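Local coordinates for protein choline kinase (Cryptosporidium parvum, PDB 3MES) that probably phosphorylates choline, and perhaps ethanolamine, at the expense of ATP, and is seen here with ADP and magnesium bound, at residues I105-Y110 and G146-F151; L329-I334 and Q351-M356. All blocks are in the same frame, centred on the assembly; numbering follows the deposited sequence.

Interaction 1: residues I105-Y110 and G146-F151; sequences ILFRIY and GRIEEF. With ADP (adenosine-5'-diphosphate), chain I.
Leu106 and Glu149 exchange a pair of backbone hydrogen bonds, Leu106 N to Glu149 O and Glu149 N to Leu106 O, both 2.9 Å, and Arg108 and Arg147 repeat the pattern. These are the hydrogen-bonded pairs of two neighbouring antiparallel strands in the five-stranded sheet of a kinase-like N-terminal lobe. Apolar contacts occupy the face bearing Phe107 and Ile148: CG1 of Ile148 meets the CD1 side of the Phe107 ring, and its CG2 branch meets Ile105.

The face bearing Leu106, Arg108, Arg147 and Glu149 carries a salt-bridge network. Arg108 NE approaches Glu149 OE2 at 3.0 Å from one face of the carboxylate plane, while Arg147 NE reaches the same oxygen at 2.6 Å from the opposite face. Arg108 CD lies over the centre of the Arg147 guanidinium, and the two guanidinium planes are 38° apart. At the strand end, the Tyr110 ring lies with one face over Gly146 CA, and its OH accepts a hydrogen bond from Arg147 NH1.

ADP is held along this same face. The Arg108 chain, extended until it bends at chi3 (-66°), delivers NH2 to ADP O2A at 2.7 Å in a nearly straight bond and NH1 to ADP O2B at 3.1 Å. ADP N6 donates to Glu150 O at 3.1 Å, with a weak bond to Glu149 OE1. Phe151 covers adenine C2 with a ring face, and Leu106 CG packs against N7.

With NE tied to Glu149 and both terminal nitrogens turned to the two phosphates, the Arg108 guanidinium is fixed in rotation; Arg147, bonded to the same carboxylate oxygen, holds Glu149 in place from the second shell.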
# COMPACT_ATOMS: atom_id res chain seq x y z
N ILE B 105 13.66 18.59 -7.51
CA ILE B 105 12.45 19.34 -7.17
C ILE B 105 11.62 19.63 -8.42
O ILE B 105 12.10 19.47 -9.54
CB ILE B 105 12.76 20.66 -6.43
CG1 ILE B 105 13.45 21.66 -7.36
CG2 ILE B 105 13.58 20.40 -5.18
CD1 ILE B 105 12.51 22.36 -8.33
N LEU B 106 10.38 20.03 -8.20
CA LEU B 106 9.47 20.37 -9.28
C LEU B 106 9.21 21.87 -9.26
O LEU B 106 8.62 22.39 -8.32
CB LEU B 106 8.15 19.59 -9.13
CG LEU B 106 7.11 19.64 -10.25
CD1 LEU B 106 6.41 20.99 -10.29
CD2 LEU B 106 7.75 19.31 -11.59
N PHE B 107 9.67 22.57 -10.30
CA PHE B 107 9.51 24.02 -10.37
C PHE B 107 8.28 24.37 -11.19
O PHE B 107 8.24 24.13 -12.39
CB PHE B 107 10.76 24.66 -10.99
CG PHE B 107 10.90 26.12 -10.68
CD1 PHE B 107 11.76 26.55 -9.68
CD2 PHE B 107 10.18 27.07 -11.38
CE1 PHE B 107 11.90 27.90 -9.39
CE2 PHE B 107 10.32 28.42 -11.10
CZ PHE B 107 11.18 28.83 -10.10
N ARG B 108 7.28 24.94 -10.53
CA ARG B 108 6.01 25.23 -11.18
C ARG B 108 5.78 26.73 -11.35
O ARG B 108 5.76 27.48 -10.38
CB ARG B 108 4.85 24.61 -10.38
CG ARG B 108 3.47 24.94 -10.93
CD ARG B 108 2.38 24.36 -10.04
NE ARG B 108 2.38 22.90 -10.03
CZ ARG B 108 1.74 22.15 -10.92
NH1 ARG B 108 1.05 22.72 -11.90
NH2 ARG B 108 1.79 20.83 -10.83
N ILE B 109 5.61 27.15 -12.60
CA ILE B 109 5.26 28.54 -12.90
C ILE B 109 3.83 28.62 -13.42
O ILE B 109 3.48 28.00 -14.42
CB ILE B 109 6.23 29.15 -13.93
CG1 ILE B 109 7.67 29.03 -13.43
CG2 ILE B 109 5.87 30.61 -14.18
CD1 ILE B 109 8.68 29.77 -14.29
N TYR B 110 2.99 29.39 -12.73
CA TYR B 110 1.57 29.46 -13.06
C TYR B 110 1.32 30.13 -14.41
O TYR B 110 1.64 31.30 -14.60
CB TYR B 110 0.80 30.19 -11.96
CG TYR B 110 0.99 29.61 -10.58
CD1 TYR B 110 0.86 28.25 -10.35
CD2 TYR B 110 1.30 30.43 -9.50
CE1 TYR B 110 1.04 27.71 -9.09
CE2 TYR B 110 1.48 29.90 -8.23
CZ TYR B 110 1.35 28.54 -8.04
OH TYR B 110 1.52 28.01 -6.78
N GLY B 146 4.46 31.32 -8.79
CA GLY B 146 4.80 29.90 -8.86
C GLY B 146 5.09 29.27 -7.51
O GLY B 146 4.68 29.79 -6.47
N ARG B 147 5.79 28.14 -7.54
CA ARG B 147 6.17 27.45 -6.31
C ARG B 147 7.19 26.35 -6.56
O ARG B 147 7.32 25.85 -7.67
CB ARG B 147 4.93 26.88 -5.60
CG ARG B 147 4.18 25.81 -6.38
CD ARG B 147 3.03 25.26 -5.54
NE ARG B 147 2.39 24.09 -6.14
CZ ARG B 147 1.14 24.08 -6.59
NH1 ARG B 147 0.39 25.17 -6.52
NH2 ARG B 147 0.64 22.97 -7.12
N ILE B 148 7.92 25.99 -5.51
CA ILE B 148 8.87 24.88 -5.57
C ILE B 148 8.30 23.69 -4.81
O ILE B 148 8.03 23.78 -3.61
CB ILE B 148 10.23 25.27 -4.96
CG1 ILE B 148 10.82 26.48 -5.68
CG2 ILE B 148 11.19 24.09 -5.01
CD1 ILE B 148 12.14 26.95 -5.09
N GLU B 149 8.09 22.58 -5.50
CA GLU B 149 7.52 21.39 -4.90
C GLU B 149 8.54 20.27 -4.75
O GLU B 149 9.54 20.22 -5.48
CB GLU B 149 6.36 20.86 -5.73
CG GLU B 149 5.24 21.84 -5.99
CD GLU B 149 4.15 21.24 -6.85
OE1 GLU B 149 4.17 20.01 -7.04
OE2 GLU B 149 3.28 22.00 -7.34
N GLU B 150 8.27 19.37 -3.82
CA GLU B 150 9.00 18.12 -3.72
C GLU B 150 8.76 17.32 -5.00
O GLU B 150 7.62 17.18 -5.45
CB GLU B 150 8.50 17.33 -2.52
CG GLU B 150 8.82 15.85 -2.56
CD GLU B 150 8.14 15.08 -1.44
OE1 GLU B 150 7.14 15.59 -0.88
OE2 GLU B 150 8.59 13.96 -1.13
N PHE B 151 9.84 16.81 -5.59
CA PHE B 151 9.69 15.99 -6.78
C PHE B 151 9.38 14.54 -6.41
O PHE B 151 10.23 13.84 -5.85
CB PHE B 151 10.94 16.05 -7.67
CG PHE B 151 10.82 15.23 -8.92
CD1 PHE B 151 10.20 15.75 -10.05
CD2 PHE B 151 11.32 13.94 -8.97
CE1 PHE B 151 10.09 15.00 -11.20
CE2 PHE B 151 11.21 13.18 -10.13
CZ PHE B 151 10.59 13.71 -11.24
PB ADP I . -0.89 21.31 -15.40
O1B ADP I . -0.32 22.17 -16.50
O2B ADP I . -1.04 22.01 -14.07
O3B ADP I . -2.10 20.50 -15.81
PA ADP I . 0.11 18.98 -14.14
O1A ADP I . -1.17 18.24 -14.46
O2A ADP I . 0.39 19.44 -12.74
O3A ADP I . 0.27 20.23 -15.14
O5' ADP I . 1.34 18.07 -14.64
C5' ADP I . 1.98 17.17 -13.75
C4' ADP I . 2.69 16.13 -14.59
O4' ADP I . 4.10 16.36 -14.53
C3' ADP I . 2.43 14.74 -14.03
O3' ADP I . 1.82 13.92 -15.03
C2' ADP I . 3.79 14.20 -13.66
O2' ADP I . 4.21 13.27 -14.65
C1' ADP I . 4.69 15.41 -13.64
N9 ADP I . 4.70 16.01 -12.29
C8 ADP I . 3.96 17.06 -11.88
N7 ADP I . 4.20 17.36 -10.58
C5 ADP I . 5.11 16.48 -10.13
C6 ADP I . 5.81 16.24 -8.85
N6 ADP I . 5.57 17.01 -7.76
N1 ADP I . 6.70 15.22 -8.80
C2 ADP I . 6.95 14.44 -9.87
N3 ADP I . 6.36 14.61 -11.07
C4 ADP I . 5.44 15.59 -11.26

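Interaction 2: residues L329-I334 and Q351-M356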
# COMPACT_ATOMS: atom_id res chain seq x y z
N LEU B 329 -13.46 -7.39 -8.73
CA LEU B 329 -12.41 -6.41 -8.50
C LEU B 329 -12.97 -5.19 -7.78
O LEU B 329 -12.40 -4.72 -6.79
CB LEU B 329 -11.76 -5.97 -9.81
CG LEU B 329 -10.55 -5.04 -9.61
CD1 LEU B 329 -9.43 -5.79 -8.89
CD2 LEU B 329 -10.05 -4.47 -10.93
N ARG B 330 -14.08 -4.68 -8.29
CA ARG B 330 -14.73 -3.51 -7.71
C ARG B 330 -15.02 -3.73 -6.22
O ARG B 330 -14.74 -2.86 -5.39
CB ARG B 330 -16.02 -3.18 -8.47
CG ARG B 330 -15.78 -2.49 -9.82
CD ARG B 330 -16.86 -2.86 -10.84
NE ARG B 330 -18.20 -2.76 -10.28
CZ ARG B 330 -19.28 -3.34 -10.79
NH1 ARG B 330 -20.45 -3.18 -10.20
NH2 ARG B 330 -19.19 -4.08 -11.89
N LYS B 331 -15.56 -4.90 -5.89
CA LYS B 331 -15.90 -5.23 -4.50
C LYS B 331 -14.68 -5.31 -3.59
O LYS B 331 -14.74 -4.96 -2.41
CB LYS B 331 -16.68 -6.54 -4.43
CG LYS B 331 -18.03 -6.47 -5.10
CD LYS B 331 -18.93 -7.60 -4.63
CE LYS B 331 -20.31 -7.47 -5.25
NZ LYS B 331 -21.29 -8.43 -4.65
N LEU B 332 -13.56 -5.79 -4.13
CA LEU B 332 -12.31 -5.80 -3.38
C LEU B 332 -11.88 -4.36 -3.09
O LEU B 332 -11.49 -4.03 -1.98
CB LEU B 332 -11.22 -6.54 -4.14
CG LEU B 332 -11.48 -8.04 -4.34
CD1 LEU B 332 -10.40 -8.66 -5.21
CD2 LEU B 332 -11.58 -8.74 -3.00
N PHE B 333 -11.97 -3.51 -4.11
CA PHE B 333 -11.62 -2.11 -3.95
C PHE B 333 -12.44 -1.50 -2.83
O PHE B 333 -11.91 -0.88 -1.90
CB PHE B 333 -11.87 -1.35 -5.25
CG PHE B 333 -11.54 0.12 -5.17
CD1 PHE B 333 -10.34 0.59 -5.68
CD2 PHE B 333 -12.42 1.01 -4.59
CE1 PHE B 333 -10.03 1.94 -5.61
CE2 PHE B 333 -12.11 2.36 -4.52
CZ PHE B 333 -10.92 2.82 -5.03
N ILE B 334 -13.76 -1.69 -2.90
CA ILE B 334 -14.68 -1.06 -1.98
C ILE B 334 -14.55 -1.60 -0.56
O ILE B 334 -14.78 -0.87 0.41
CB ILE B 334 -16.13 -1.16 -2.48
CG1 ILE B 334 -16.31 -0.29 -3.72
CG2 ILE B 334 -17.10 -0.75 -1.38
CD1 ILE B 334 -17.62 -0.52 -4.45
N GLN B 351 -22.90 -7.03 3.44
CA GLN B 351 -23.94 -6.32 2.70
C GLN B 351 -23.67 -4.84 2.45
O GLN B 351 -24.10 -4.33 1.49
CB GLN B 351 -25.32 -6.61 3.32
CG GLN B 351 -26.50 -6.02 2.63
CD GLN B 351 -26.94 -6.73 1.34
OE1 GLN B 351 -27.02 -6.14 0.27
NE2 GLN B 351 -27.28 -7.99 1.46
N ILE B 352 -22.89 -4.19 3.31
CA ILE B 352 -22.51 -2.80 3.08
C ILE B 352 -21.68 -2.65 1.80
O ILE B 352 -21.70 -1.60 1.16
CB ILE B 352 -21.73 -2.23 4.28
CG1 ILE B 352 -21.50 -0.73 4.10
CG2 ILE B 352 -20.40 -2.95 4.47
CD1 ILE B 352 -20.82 -0.07 5.28
N VAL B 353 -20.97 -3.71 1.43
CA VAL B 353 -20.18 -3.69 0.20
C VAL B 353 -21.08 -3.96 -1.01
O VAL B 353 -21.04 -3.22 -1.99
CB VAL B 353 -19.04 -4.72 0.24
CG1 VAL B 353 -18.40 -4.86 -1.13
CG2 VAL B 353 -18.01 -4.32 1.28
N HIS B 354 -21.88 -5.01 -0.93
CA HIS B 354 -22.82 -5.34 -1.99
C HIS B 354 -23.66 -4.13 -2.39
O HIS B 354 -23.82 -3.85 -3.57
CB HIS B 354 -23.74 -6.48 -1.53
CG HIS B 354 -24.75 -6.90 -2.56
ND1 HIS B 354 -26.00 -6.34 -2.64
CD2 HIS B 354 -24.69 -7.84 -3.54
CE1 HIS B 354 -26.67 -6.91 -3.63
NE2 HIS B 354 -25.90 -7.82 -4.19
N ILE B 355 -24.18 -3.41 -1.40
CA ILE B 355 -24.99 -2.23 -1.67
C ILE B 355 -24.18 -1.09 -2.29
O ILE B 355 -24.59 -0.51 -3.30
CB ILE B 355 -25.67 -1.72 -0.39
CG1 ILE B 355 -26.78 -2.67 0.05
CG2 ILE B 355 -26.24 -0.33 -0.61
CD1 ILE B 355 -27.54 -2.20 1.26
N MET B 356 -23.04 -0.78 -1.69
CA MET B 356 -22.23 0.34 -2.14
C MET B 356 -21.67 0.10 -3.54
O MET B 356 -21.56 1.03 -4.34
CB MET B 356 -21.09 0.63 -1.16
CG MET B 356 -20.18 1.76 -1.61
SD MET B 356 -19.00 2.27 -0.35
CE MET B 356 -18.15 3.60 -1.20
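Two helices of the mainly helical C-terminal lobe, 327-342 and 351-362, pack here through a small apolar patch flanked by a polar margin, with no hydrogen bonds between the two segments. Ile334 and Val353 are the residues of closest backbone approach, their CA atoms 6.5 Å apart, and both direct their side chains into the interface. Val353 has CG1 anti to its own N (chi1 170°), which carries this methyl across to the first helix; there it lies 3.9 Å from Lys331 O and at a similar distance from Lys331 CB. Ile334 CG2 touches Val353 CG1 more loosely, at 4.3 Å.

A closer meeting is made by Ile334 CG2 with the sulfur of Met356, SD, at 3.7 Å. The thioether chain is fully extended, and it passes obliquely across the isoleucine branch, with CG also in contact.

As helix packing, this is a steeply crossed pair: the local axes come within 9.6 Å and their directions differ by 121°. Thr357 and Val360, further along helix 351-362, extend the contact around Ile334, while Ser335 also touches Val353. Helix 327-342 also packs on helix 165-179 through Leu329, Leu332 and Phe333, and Leu332 meets Leu332 of the second subunit.

At the margin, the extended Lys331 chain runs alongside His354 and brings NZ to 3.6 Å from the ring carbon CD2 of His354, approaching obliquely. The lysine nitrogen also has a long, weak ion pair with Glu327.

Interaction 1 and interaction 2 illustrate how one chain uses different chemistry in different lobes. Their centres lie 38 Å apart on opposite sides of the centre of the chain, and their nearest atoms are about 22 Å apart, so neither touches the other. Interaction 1 lines the nucleotide pocket, with the Arg108 side chain about 7 Å from a bound magnesium ion and about 8 Å from N-propyl-tartramic acid; the backbone N atoms of Leu82, Thr83, Asn84 and Ile152 also hydrogen-bond ADP. Interaction 2 lies away from these sites but beside the subunit interface, whereas no other protein chain of the assembly touches the segments of interaction 1.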